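Local atomic coordinates of ABC transporter substrate-binding protein-branched chain amino acid transport (Streptococcus pneumoniae, PDB entry 4GNR), a protein that probably captures branched-chain amino acids such as isoleucine outside the cell membrane and delivers them to an ABC transporter for uptake. Residues T113-F124 against F325-A335. Sequence-based numbering, arbitrary orientation.
Sequences TKGQDYLFIGTF and FDADHNTVKTA
Phe-325 opens the contact by offering a ring face to the edge of Phe-120, an edge-to-face pair with planes at 64° and CD2 of Phe-120 over the ring centre. The rim of Phe-325 touches the backbone as well, CE1 lying 3.5 Å from Ile-121 O. The type I turn 326-329 then carries the chain over Thr-113, whose OG1 donates a 2.7 Å hydrogen bond to Asp-328 O in the carbonyl plane; a water links the Asp-328 carboxylate to Gly-115 N. His-329 does most of the work. With CG anti to its own carbonyl carbon (chi1 -59°), its imidazole lies almost flat on Phe-120, an offset stack with centroids 4.0 Å apart and planes at 8°. His-329 ND1 donates a 2.8 Å hydrogen bond to Leu-119 O, close to the ring plane, so stack and bond together fix the ring's rotation. NE2 meets a water that, in the conformer described, also reaches Asp-117 OD1, while OD2 of that carboxylate is salt-bridged to Lys-307. The backbone joins in through Ile-121 N, bonded to His-329 O at 3.3 Å. Beyond it, a water accepts from Thr-331 N and lies close to the carbonyl oxygens of Ile-121 and Thr-123. Lys-333 lays its bent chain against Gly-122, CD 3.3 Å from Gly-122 O; its NZ turns to Thr-320 and Gln-322 and reaches Gly-122 O through a water. Finally, CB of Ala-335 touches CE1 of Phe-124 at 4.0 Å. The loop thus runs beside edge strand 119-121 of the five-stranded parallel sheet, then enters strand 335-341 of the other sheet: an interdomain connection of the two-lobed periplasmic binding protein fold, where the side chain of Thr-123 lies about 6 Å from the isoleucine held in the cleft.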
# COMPACT_ATOMS: atom_id res chain seq x y z
N THR A 113 4.98 11.72 -7.74
CA THR A 113 5.62 12.87 -7.13
C THR A 113 6.31 13.85 -8.08
O THR A 113 6.81 14.87 -7.63
CB THR A 113 6.72 12.40 -6.16
OG1 THR A 113 7.62 11.58 -6.91
CG2 THR A 113 6.16 11.65 -4.96
N LYS A 114 6.31 13.59 -9.39
CA LYS A 114 7.07 14.46 -10.31
C LYS A 114 6.64 15.91 -10.23
O LYS A 114 5.48 16.22 -10.51
CB LYS A 114 7.03 13.96 -11.75
CG LYS A 114 7.89 12.75 -12.03
CD LYS A 114 7.88 12.17 -13.45
CE LYS A 114 8.88 10.96 -13.36
NZ LYS A 114 9.14 10.11 -14.55
N GLY A 115 7.57 16.79 -9.86
CA GLY A 115 7.27 18.22 -9.73
C GLY A 115 6.36 18.62 -8.59
O GLY A 115 5.99 19.79 -8.48
N GLN A 116 6.03 17.67 -7.71
CA GLN A 116 5.08 17.93 -6.62
C GLN A 116 5.81 18.33 -5.36
O GLN A 116 6.22 17.48 -4.57
CB GLN A 116 4.24 16.67 -6.38
CG GLN A 116 3.40 16.22 -7.56
CD GLN A 116 2.16 17.04 -7.81
OE1 GLN A 116 1.93 18.06 -7.18
NE2 GLN A 116 1.35 16.59 -8.75
N ASP A 117 5.97 19.62 -5.14
CA ASP A 117 6.74 20.03 -4.00
C ASP A 117 6.04 19.69 -2.66
O ASP A 117 6.71 19.67 -1.63
CB ASP A 117 7.07 21.50 -4.11
CG ASP A 117 8.28 21.88 -3.32
OD1 ASP A 117 9.24 21.07 -3.27
OD2 ASP A 117 8.31 23.00 -2.80
N TYR A 118 4.72 19.44 -2.67
CA TYR A 118 3.98 19.13 -1.45
C TYR A 118 3.55 17.68 -1.31
O TYR A 118 2.78 17.38 -0.41
CB TYR A 118 2.80 20.10 -1.27
CG TYR A 118 3.30 21.50 -0.94
CD1 TYR A 118 3.54 21.85 0.38
CD2 TYR A 118 3.61 22.43 -1.92
CE1 TYR A 118 4.06 23.07 0.72
CE2 TYR A 118 4.13 23.69 -1.58
CZ TYR A 118 4.35 23.98 -0.26
OH TYR A 118 4.87 25.21 0.10
N LEU A 119 4.02 16.78 -2.17
CA LEU A 119 3.67 15.37 -2.07
C LEU A 119 4.90 14.54 -1.69
O LEU A 119 5.99 14.74 -2.24
CB LEU A 119 3.12 14.82 -3.37
CG LEU A 119 2.61 13.37 -3.33
CD1 LEU A 119 1.44 13.20 -2.37
CD2 LEU A 119 2.21 12.91 -4.72
N PHE A 120 4.68 13.61 -0.77
CA PHE A 120 5.69 12.64 -0.35
C PHE A 120 5.07 11.25 -0.44
O PHE A 120 3.88 11.09 -0.12
CB PHE A 120 6.19 12.91 1.08
CG PHE A 120 6.87 14.24 1.18
CD1 PHE A 120 6.13 15.41 1.31
CD2 PHE A 120 8.25 14.34 1.06
CE1 PHE A 120 6.75 16.65 1.33
CE2 PHE A 120 8.87 15.57 1.08
CZ PHE A 120 8.12 16.73 1.22
N ILE A 121 5.86 10.26 -0.82
CA ILE A 121 5.39 8.87 -0.97
C ILE A 121 6.27 7.97 -0.11
O ILE A 121 7.49 7.97 -0.26
CB ILE A 121 5.39 8.43 -2.44
CG1 ILE A 121 4.43 9.26 -3.28
CG2 ILE A 121 5.09 6.95 -2.55
CD1 ILE A 121 3.02 9.08 -2.94
N GLY A 122 5.65 7.18 0.76
CA GLY A 122 6.41 6.34 1.68
C GLY A 122 6.85 4.97 1.19
O GLY A 122 7.56 4.28 1.90
N THR A 123 6.45 4.62 -0.02
CA THR A 123 6.62 3.26 -0.54
C THR A 123 7.30 3.19 -1.91
O THR A 123 7.76 4.20 -2.46
CB THR A 123 5.18 2.60 -0.58
OG1 THR A 123 5.32 1.19 -0.78
CG2 THR A 123 4.32 3.24 -1.64
N PHE A 124 7.42 1.97 -2.42
CA PHE A 124 7.98 1.69 -3.73
C PHE A 124 6.93 1.98 -4.83
O PHE A 124 5.80 2.39 -4.55
CB PHE A 124 8.55 0.25 -3.76
CG PHE A 124 7.62 -0.79 -3.15
CD1 PHE A 124 8.03 -1.53 -2.05
CD2 PHE A 124 6.35 -1.02 -3.66
CE1 PHE A 124 7.19 -2.49 -1.47
CE2 PHE A 124 5.49 -1.96 -3.05
CZ PHE A 124 5.91 -2.67 -1.96
N PHE A 325 14.48 10.25 1.51
CA PHE A 325 13.87 10.91 0.37
C PHE A 325 14.89 11.46 -0.62
O PHE A 325 15.90 12.05 -0.25
CB PHE A 325 12.90 12.04 0.78
CG PHE A 325 11.61 11.55 1.43
CD1 PHE A 325 10.74 10.74 0.72
CD2 PHE A 325 11.24 11.92 2.70
CE1 PHE A 325 9.57 10.27 1.29
CE2 PHE A 325 10.06 11.46 3.28
CZ PHE A 325 9.24 10.63 2.57
N ASP A 326 14.62 11.22 -1.89
CA ASP A 326 15.42 11.73 -2.99
C ASP A 326 14.81 13.09 -3.41
O ASP A 326 13.86 13.59 -2.79
CB ASP A 326 15.53 10.73 -4.16
CG ASP A 326 14.21 10.44 -4.86
OD1 ASP A 326 13.25 11.23 -4.73
OD2 ASP A 326 14.17 9.43 -5.62
N ALA A 327 15.36 13.70 -4.44
CA ALA A 327 14.89 15.02 -4.89
C ALA A 327 13.43 15.04 -5.32
O ALA A 327 12.79 16.09 -5.32
CB ALA A 327 15.76 15.54 -6.03
N ASP A 328 12.93 13.89 -5.75
CA ASP A 328 11.54 13.69 -6.20
C ASP A 328 10.64 13.19 -5.07
O ASP A 328 9.54 12.69 -5.34
CB ASP A 328 11.48 12.78 -7.41
CG ASP A 328 12.09 13.40 -8.66
OD1 ASP A 328 11.97 14.63 -8.87
OD2 ASP A 328 12.64 12.62 -9.47
N HIS A 329 11.08 13.29 -3.81
CA HIS A 329 10.24 12.91 -2.68
C HIS A 329 9.83 11.44 -2.66
O HIS A 329 8.77 11.08 -2.13
CB HIS A 329 9.02 13.82 -2.51
CG HIS A 329 9.34 15.27 -2.29
ND1 HIS A 329 8.33 16.19 -2.24
CD2 HIS A 329 10.50 15.96 -2.17
CE1 HIS A 329 8.85 17.40 -2.07
NE2 HIS A 329 10.17 17.29 -2.04
N ASN A 330 10.70 10.62 -3.23
CA ASN A 330 10.55 9.16 -3.20
C ASN A 330 11.66 8.55 -2.35
O ASN A 330 12.75 9.12 -2.19
CB ASN A 330 10.66 8.53 -4.59
CG ASN A 330 9.52 8.91 -5.50
OD1 ASN A 330 9.76 9.53 -6.54
ND2 ASN A 330 8.30 8.63 -5.12
N THR A 331 11.38 7.38 -1.81
CA THR A 331 12.34 6.62 -1.05
C THR A 331 12.39 5.20 -1.57
O THR A 331 11.35 4.60 -1.88
CB THR A 331 11.98 6.60 0.47
OG1 THR A 331 12.97 5.85 1.20
CG2 THR A 331 10.55 6.11 0.77
N VAL A 332 13.60 4.64 -1.63
CA VAL A 332 13.75 3.23 -1.91
C VAL A 332 13.20 2.54 -0.62
O VAL A 332 13.35 3.06 0.50
CB VAL A 332 15.23 2.85 -2.16
CG1 VAL A 332 15.41 1.36 -2.28
CG2 VAL A 332 15.71 3.52 -3.43
N LYS A 333 12.56 1.39 -0.79
CA LYS A 333 12.04 0.61 0.31
C LYS A 333 12.35 -0.86 0.08
O LYS A 333 12.35 -1.35 -1.06
CB LYS A 333 10.52 0.75 0.44
CG LYS A 333 10.04 2.16 0.73
CD LYS A 333 10.47 2.70 2.10
CE LYS A 333 9.88 1.95 3.25
NZ LYS A 333 10.22 2.62 4.52
N THR A 334 12.59 -1.57 1.17
CA THR A 334 12.76 -3.02 1.11
C THR A 334 11.42 -3.65 0.73
O THR A 334 10.34 -3.25 1.19
CB THR A 334 13.21 -3.56 2.45
OG1 THR A 334 14.47 -2.97 2.77
CG2 THR A 334 13.32 -5.09 2.46
N ALA A 335 11.49 -4.66 -0.13
CA ALA A 335 10.32 -5.42 -0.55
C ALA A 335 10.57 -6.90 -0.25
O ALA A 335 11.69 -7.39 -0.28
CB ALA A 335 10.03 -5.22 -2.03
O HOH W 1 10.11 16.40 -8.56
O HOH W 2 11.72 19.56 -2.00
O HOH W 3 8.64 6.75 -2.50
O HOH W 4 8.30 4.94 4.46